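Local coordinates for protein lytic Polysaccharide Monooxygenase (Phytophthora infestans, PDB 6Z5Y) that probably cleaves plant pectin oxidatively at a copper site, this chain being the copper-binding monooxygenase domain of a longer protein secreted by a pathogenic oomycete, at residues S91-W103 with L110-G122. Numbering follows the deposited sequence. Where two conformers were deposited one is given.
Sequences SRGIVHAGPCEIW and LQNDDCQSAYGDG. With CU (copper (II) ion), chain C.
Cys100 and Cys115 are joined by a disulfide, SG to SG 2.0 Å, which ties strand 100-103 to the first turn of the short helix 115-119. Cys100 holds its SG between its own backbone N and carbonyl carbon (chi1 84°), turned to the sheet face it shares with Ile102 and Leu110; on that face Ile102 CD1 meets Leu110 CD2 at 4.2 Å, and Phe130 packs against them. Paired backbone bonds at Cys100–Asn112 and Ile102–Leu110 join 100-103 and 110-112 as arms of an antiparallel hairpin. Beyond it, Asp114 serves two ends at once. As N-cap it accepts a weak bond from Ser117 N on OD2, which also takes the Ser117 hydroxyl, while OD1 reaches across to Gly98 N (3.0 Å), met nearly along the C-O axis. Glycine suits position 98, where phi of 133° would press a side chain against the preceding carbonyl; its own O accepts from Cys115 N. A water bridges His96 O and Gly98 O to Gln116 N. Farther along, Ile94 lays CG2 over Gln116 CA (3.5 Å) and CD1 beside Cys115 CB (4.1 Å), packing branched carbon against the helix. Extended Gln116 runs along residues 94-97, its NE2 hydrogen-bonded to Asp37. His96 NE2 binds copper at 1.9 Å beside His1, in the histidine brace of these enzymes; Tyr164 also belongs to the site. Disulfide, both Gly98 bonds and water thus hold the backbone just after His96, whose imidazole points away, to the copper.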
ATOM      1  N   SER A  91       2.150   8.244  -7.026  1.00  7.20           N
ATOM      2  CA  SER A  91       1.604   9.490  -7.600  1.00  7.39           C
ATOM      3  C   SER A  91       2.350  10.711  -7.068  1.00  7.79           C
ATOM      4  O   SER A  91       2.207  11.779  -7.672  1.00  8.38           O
ATOM      5  CB  SER A  91       0.118   9.612  -7.303  1.00  8.22           C
ATOM      6  OG  SER A  91      -0.106   9.763  -5.905  1.00  7.83           O
ATOM      7  N   ARG A  92       3.105  10.550  -5.996  1.00  7.72           N
ATOM      8  CA  ARG A  92       3.793  11.636  -5.300  1.00  7.98           C
ATOM      9  C   ARG A  92       4.861  10.972  -4.461  1.00  7.96           C
ATOM     10  O   ARG A  92       5.071   9.737  -4.548  1.00  8.65           O
ATOM     11  CB  ARG A  92       2.791  12.461  -4.474  1.00  8.41           C
ATOM     12  CG  ARG A  92       2.040  11.627  -3.443  1.00  8.52           C
ATOM     13  CD  ARG A  92       1.381  12.461  -2.356  1.00  9.65           C
ATOM     14  NE  ARG A  92       0.412  13.398  -2.930  1.00  9.51           N
ATOM     15  CZ  ARG A  92       0.084  14.571  -2.399  1.00 10.59           C
ATOM     16  NH1 ARG A  92       0.593  14.950  -1.254  1.00 11.79           N
ATOM     17  NH2 ARG A  92      -0.733  15.340  -3.074  1.00 11.22           N
ATOM     18  N   GLY A  93       5.535  11.751  -3.638  1.00  8.29           N
ATOM     19  CA  GLY A  93       6.430  11.190  -2.636  1.00  8.75           C
ATOM     20  C   GLY A  93       5.669  10.611  -1.476  1.00  8.37           C
ATOM     21  O   GLY A  93       4.468  10.912  -1.296  1.00 10.24           O
ATOM     22  N   ILE A  94       6.365   9.844  -0.670  1.00  9.03           N
ATOM     23  CA  ILE A  94       5.754   9.202   0.504  1.00  9.26           C
ATOM     24  C   ILE A  94       6.124   9.985   1.771  1.00  9.78           C
ATOM     25  O   ILE A  94       7.322  10.129   2.054  1.00 11.55           O
ATOM     26  CB  ILE A  94       6.174   7.728   0.590  1.00  9.76           C
ATOM     27  CG1 ILE A  94       5.669   6.929  -0.608  1.00 10.67           C
ATOM     28  CG2 ILE A  94       5.728   7.149   1.917  1.00 10.36           C
ATOM     29  CD1 ILE A  94       6.247   5.540  -0.693  1.00 12.67           C
ATOM     30  N   VAL A  95       5.117  10.491   2.488  1.00 10.26           N
ATOM     31  CA  VAL A  95       5.365  11.400   3.628  1.00 10.95           C
ATOM     32  C   VAL A  95       4.844  10.835   4.918  1.00  9.73           C
ATOM     33  O   VAL A  95       4.832  11.585   5.886  1.00 11.02           O
ATOM     34  CB  VAL A  95       4.785  12.819   3.409  1.00 13.77           C
ATOM     35  CG1 VAL A  95       5.245  13.447   2.122  1.00 15.12           C
ATOM     36  CG2 VAL A  95       3.258  12.834   3.548  1.00 15.11           C
ATOM     37  N   HIS A  96       4.419   9.575   4.970  1.00  8.65           N
ATOM     38  CA  HIS A  96       4.052   8.930   6.239  1.00  9.11           C
ATOM     39  C   HIS A  96       4.849   7.655   6.393  1.00  8.81           C
ATOM     40  O   HIS A  96       5.038   6.945   5.403  1.00  9.26           O
ATOM     41  CB  HIS A  96       2.572   8.557   6.309  1.00  9.19           C
ATOM     42  CG  HIS A  96       1.649   9.636   5.852  1.00  9.80           C
ATOM     43  ND1 HIS A  96       1.571  10.872   6.454  1.00 11.40           N
ATOM     44  CD2 HIS A  96       0.708   9.636   4.892  1.00 10.36           C
ATOM     45  CE1 HIS A  96       0.651  11.590   5.827  1.00 12.42           C
ATOM     46  NE2 HIS A  96       0.088  10.856   4.879  1.00 10.76           N
ATOM     47  N   ALA A  97       5.284   7.372   7.611  1.00  9.07           N
ATOM     48  CA  ALA A  97       5.927   6.098   7.940  1.00  9.74           C
ATOM     49  C   ALA A  97       4.925   4.956   7.841  1.00  8.70           C
ATOM     50  O   ALA A  97       3.724   5.142   7.958  1.00  9.42           O
ATOM     51  CB  ALA A  97       6.514   6.136   9.308  1.00 10.72           C
ATOM     52  N   GLY A  98       5.441   3.750   7.663  1.00  9.13           N
ATOM     53  CA  GLY A  98       4.658   2.515   7.823  1.00  8.71           C
ATOM     54  C   GLY A  98       4.865   1.546   6.669  1.00  8.41           C
ATOM     55  O   GLY A  98       5.423   1.910   5.626  1.00  8.49           O
ATOM     56  N   PRO A  99       4.412   0.309   6.860  1.00  8.18           N
ATOM     57  CA  PRO A  99       4.685  -0.742   5.893  1.00  8.20           C
ATOM     58  C   PRO A  99       3.778  -0.655   4.662  1.00  7.94           C
ATOM     59  O   PRO A  99       2.615  -0.249   4.732  1.00  7.93           O
ATOM     60  CB  PRO A  99       4.369  -2.012   6.693  1.00  9.10           C
ATOM     61  CG  PRO A  99       3.313  -1.562   7.689  1.00  9.19           C
ATOM     62  CD  PRO A  99       3.740  -0.163   8.079  1.00  9.15           C
ATOM     63  N   CYS A 100       4.318  -1.124   3.551  1.00  8.03           N
ATOM     64  CA  CYS A 100       3.535  -1.225   2.322  1.00  7.52           C
ATOM     65  C   CYS A 100       4.019  -2.428   1.542  1.00  7.62           C
ATOM     66  O   CYS A 100       5.096  -3.013   1.792  1.00  8.65           O
ATOM     67  CB  CYS A 100       3.518   0.059   1.508  1.00  9.00           C
ATOM     68  SG  CYS A 100       4.906   0.333   0.405  1.00  9.68           S
ATOM     69  N   GLU A 101       3.190  -2.829   0.581  1.00  7.31           N
ATOM     70  CA  GLU A 101       3.472  -4.017  -0.208  1.00  7.31           C
ATOM     71  C   GLU A 101       2.664  -3.987  -1.488  1.00  6.59           C
ATOM     72  O   GLU A 101       1.621  -3.341  -1.585  1.00  6.93           O
ATOM     73  CB  GLU A 101       3.233  -5.269   0.619  1.00  8.57           C
ATOM     74  CG  GLU A 101       1.809  -5.395   1.087  1.00  8.78           C
ATOM     75  CD  GLU A 101       1.631  -6.350   2.252  1.00  8.65           C
ATOM     76  OE1 GLU A 101       2.302  -6.149   3.293  1.00  9.44           O
ATOM     77  OE2 GLU A 101       0.773  -7.228   2.169  1.00  8.50           O
ATOM     78  N   ILE A 102       3.169  -4.729  -2.457  1.00  6.45           N
ATOM     79  CA  ILE A 102       2.529  -4.907  -3.783  1.00  6.55           C
ATOM     80  C   ILE A 102       2.401  -6.396  -4.032  1.00  6.42           C
ATOM     81  O   ILE A 102       3.396  -7.152  -3.883  1.00  7.10           O
ATOM     82  CB  ILE A 102       3.337  -4.237  -4.889  1.00  6.63           C
ATOM     83  CG1 ILE A 102       3.482  -2.743  -4.653  1.00  7.05           C
ATOM     84  CG2 ILE A 102       2.694  -4.497  -6.254  1.00  7.49           C
ATOM     85  CD1 ILE A 102       4.450  -2.030  -5.574  1.00  8.61           C
ATOM     86  N   TRP A 103       1.217  -6.801  -4.456  1.00  6.65           N
ATOM     87  CA  TRP A 103       0.896  -8.174  -4.858  1.00  6.62           C
ATOM     88  C   TRP A 103       0.468  -8.191  -6.310  1.00  6.40           C
ATOM     89  O   TRP A 103      -0.171  -7.246  -6.785  1.00  7.26           O
ATOM     90  CB  TRP A 103      -0.255  -8.694  -4.006  1.00  6.76           C
ATOM     91  CG  TRP A 103       0.032  -8.844  -2.551  1.00  7.33           C
ATOM     92  CD1 TRP A 103       0.183  -7.851  -1.626  1.00  7.32           C
ATOM     93  CD2 TRP A 103       0.146 -10.068  -1.846  1.00  7.77           C
ATOM     94  NE1 TRP A 103       0.398  -8.385  -0.386  1.00  7.93           N
ATOM     95  CE2 TRP A 103       0.378  -9.749  -0.491  1.00  7.94           C
ATOM     96  CE3 TRP A 103       0.039 -11.421  -2.214  1.00  8.55           C
ATOM     97  CZ2 TRP A 103       0.470 -10.718   0.500  1.00  9.28           C
ATOM     98  CZ3 TRP A 103       0.133 -12.382  -1.227  1.00 10.04           C
ATOM     99  CH2 TRP A 103       0.361 -12.022   0.105  1.00 10.88           C
ATOM    100  N   LEU A 110       6.608  -7.223  -3.740  1.00  7.79           N
ATOM    101  CA  LEU A 110       7.407  -6.182  -3.093  1.00  7.99           C
ATOM    102  C   LEU A 110       6.833  -5.965  -1.706  1.00  8.19           C
ATOM    103  O   LEU A 110       5.602  -5.962  -1.526  1.00  8.13           O
ATOM    104  CB  LEU A 110       7.395  -4.898  -3.922  1.00  8.85           C
ATOM    105  CG  LEU A 110       8.122  -3.712  -3.284  1.00  9.37           C
ATOM    106  CD1 LEU A 110       8.881  -2.926  -4.329  1.00  9.96           C
ATOM    107  CD2 LEU A 110       7.172  -2.776  -2.516  1.00 10.57           C
ATOM    108  N   GLN A 111       7.703  -5.760  -0.743  1.00  8.66           N
ATOM    109  CA  GLN A 111       7.299  -5.505   0.649  1.00  9.19           C
ATOM    110  C   GLN A 111       8.376  -4.680   1.311  1.00  9.18           C
ATOM    111  O   GLN A 111       9.552  -4.953   1.089  1.00 10.08           O
ATOM    112  CB  GLN A 111       7.056  -6.823   1.368  1.00 10.31           C
ATOM    113  CG  GLN A 111       6.529  -6.701   2.786  1.00 12.05           C
ATOM    114  CD  GLN A 111       7.537  -6.309   3.843  1.00 12.10           C
ATOM    115  OE1 GLN A 111       7.162  -5.696   4.877  1.00 13.59           O
ATOM    116  NE2 GLN A 111       8.766  -6.744   3.690  1.00 12.30           N
ATOM    117  N   ASN A 112       7.979  -3.793   2.170  1.00  8.77           N
ATOM    118  CA  ASN A 112       8.954  -3.070   3.024  1.00  9.26           C
ATOM    119  C   ASN A 112       8.262  -2.625   4.303  1.00  9.12           C
ATOM    120  O   ASN A 112       7.079  -2.244   4.285  1.00  9.52           O
ATOM    121  CB  ASN A 112       9.576  -1.891   2.282  1.00  9.73           C
ATOM    122  CG  ASN A 112      10.834  -1.385   2.927  1.00 11.10           C
ATOM    123  OD1 ASN A 112      10.790  -0.619   3.877  1.00 10.95           O
ATOM    124  ND2 ASN A 112      11.971  -1.835   2.430  1.00 12.70           N
ATOM    125  N   ASP A 113       9.001  -2.685   5.396  1.00  9.42           N
ATOM    126  CA  ASP A 113       8.437  -2.297   6.700  1.00 10.21           C
ATOM    127  C   ASP A 113       8.236  -0.790   6.820  1.00  9.76           C
ATOM    128  O   ASP A 113       7.466  -0.326   7.695  1.00 10.17           O
ATOM    129  CB  ASP A 113       9.374  -2.766   7.806  1.00 11.29           C
ATOM    130  CG  ASP A 113       9.437  -4.285   7.945  1.00 13.21           C
ATOM    131  OD1 ASP A 113       8.500  -4.976   7.479  1.00 14.25           O
ATOM    132  OD2 ASP A 113      10.424  -4.726   8.536  1.00 17.20           O
ATOM    133  N   ASP A 114       8.912  -0.018   5.986  1.00  9.61           N
ATOM    134  CA  ASP A 114       8.762   1.450   6.051  1.00  9.75           C
ATOM    135  C   ASP A 114       8.988   2.036   4.659  1.00  9.61           C
ATOM    136  O   ASP A 114      10.086   2.406   4.288  1.00 10.56           O
ATOM    137  CB  ASP A 114       9.709   2.093   7.048  1.00 10.69           C
ATOM    138  CG  ASP A 114       9.513   3.599   7.077  1.00 11.13           C
ATOM    139  OD1 ASP A 114       8.355   4.025   7.109  1.00 11.14           O
ATOM    140  OD2 ASP A 114      10.526   4.318   7.098  1.00 14.60           O
ATOM    141  N   CYS A 115       7.917   2.102   3.901  1.00  9.07           N
ATOM    142  CA  CYS A 115       8.024   2.560   2.521  0.90  9.26           C
ATOM    143  C   CYS A 115       8.552   3.980   2.405  1.00  9.13           C
ATOM    144  O   CYS A 115       9.303   4.245   1.440  1.00 10.28           O
ATOM    145  CB  CYS A 115       6.717   2.342   1.781  0.90  8.76           C
ATOM    146  SG  CYS A 115       6.499   0.553   1.635  0.90  9.24           S
ATOM    147  N   GLN A 116       8.302   4.826   3.382  1.00  9.25           N
ATOM    148  CA  GLN A 116       8.812   6.209   3.384  1.00  9.59           C
ATOM    149  C   GLN A 116      10.337   6.228   3.231  1.00  9.67           C
ATOM    150  O   GLN A 116      10.835   7.051   2.460  1.00 12.11           O
ATOM    151  CB  GLN A 116       8.367   6.894   4.671  1.00  9.58           C
ATOM    152  CG  GLN A 116       8.823   8.336   4.771  1.00 11.05           C
ATOM    153  CD  GLN A 116       8.263   9.044   5.976  1.00 10.96           C
ATOM    154  OE1 GLN A 116       7.455   9.955   5.820  1.00 12.43           O
ATOM    155  NE2 GLN A 116       8.647   8.590   7.167  1.00 12.27           N
ATOM    156  N   SER A 117      11.042   5.405   3.992  1.00 10.38           N
ATOM    157  CA  SER A 117      12.511   5.426   3.952  1.00 10.90           C
ATOM    158  C   SER A 117      13.023   4.622   2.763  1.00 11.64           C
ATOM    159  O   SER A 117      14.098   4.911   2.284  1.00 15.08           O
ATOM    160  CB  SER A 117      13.120   4.974   5.252  1.00 11.93           C
ATOM    161  OG  SER A 117      12.686   3.696   5.657  1.00 12.30           O
ATOM    162  N   ALA A 118      12.292   3.653   2.254  1.00 10.48           N
ATOM    163  CA  ALA A 118      12.815   2.752   1.210  1.00 10.60           C
ATOM    164  C   ALA A 118      12.672   3.342  -0.182  1.00 10.46           C
ATOM    165  O   ALA A 118      13.501   3.019  -1.035  1.00 11.86           O
ATOM    166  CB  ALA A 118      12.125   1.429   1.288  1.00 11.63           C
ATOM    167  N   TYR A 119      11.598   4.077  -0.443  1.00 10.21           N
ATOM    168  CA  TYR A 119      11.150   4.379  -1.832  1.00 10.18           C
ATOM    169  C   TYR A 119      10.998   5.850  -2.131  1.00 10.75           C
ATOM    170  O   TYR A 119      10.741   6.146  -3.321  1.00 12.88           O
ATOM    171  CB  TYR A 119       9.859   3.668  -2.182  1.00 10.13           C
ATOM    172  CG  TYR A 119       9.987   2.189  -1.960  1.00  9.88           C
ATOM    173  CD1 TYR A 119      10.919   1.419  -2.650  1.00  9.48           C
ATOM    174  CD2 TYR A 119       9.164   1.555  -1.038  1.00 10.40           C
ATOM    175  CE1 TYR A 119      11.037   0.065  -2.384  1.00  9.61           C
ATOM    176  CE2 TYR A 119       9.234   0.195  -0.814  1.00 10.64           C
ATOM    177  CZ  TYR A 119      10.199  -0.546  -1.459  1.00 10.51           C
ATOM    178  OH  TYR A 119      10.278  -1.873  -1.138  1.00 11.39           O
ATOM    179  N   GLY A 120      11.147   6.680  -1.144  1.00 12.26           N
ATOM    180  CA  GLY A 120      11.163   8.112  -1.442  1.00 12.84           C
ATOM    181  C   GLY A 120      12.154   8.839  -0.578  1.00 12.51           C
ATOM    182  O   GLY A 120      12.932   8.189   0.128  1.00 13.96           O
ATOM    183  N   ASP A 121      12.121  10.171  -0.640  1.00 14.61           N
ATOM    184  CA  ASP A 121      13.054  11.025   0.161  1.00 13.89           C
ATOM    185  C   ASP A 121      12.292  11.691   1.324  1.00 15.37           C
ATOM    186  O   ASP A 121      12.880  12.576   1.957  1.00 18.39           O
ATOM    187  CB  ASP A 121      13.813  11.995  -0.760  1.00 15.09           C
ATOM    188  CG  ASP A 121      12.956  13.079  -1.389  1.00 13.80           C
ATOM    189  OD1 ASP A 121      11.778  13.212  -0.967  1.00 16.03           O
ATOM    190  OD2 ASP A 121      13.584  13.907  -2.158  1.00 16.76           O
ATOM    191  N   GLY A 122      11.075  11.277   1.649  1.00 15.63           N
ATOM    192  CA  GLY A 122      10.283  11.801   2.777  1.00 16.48           C
ATOM    193  C   GLY A 122       9.531  13.077   2.434  1.00 16.53           C
ATOM    194  O   GLY A 122       8.700  13.511   3.290  1.00 17.30           O
TER
HETATM  195 CU    CU C 201      -1.322  11.384   3.696  1.00 12.29          CU
HETATM  196  O   HOH W   1       5.702   4.421   4.528  1.00  9.15           O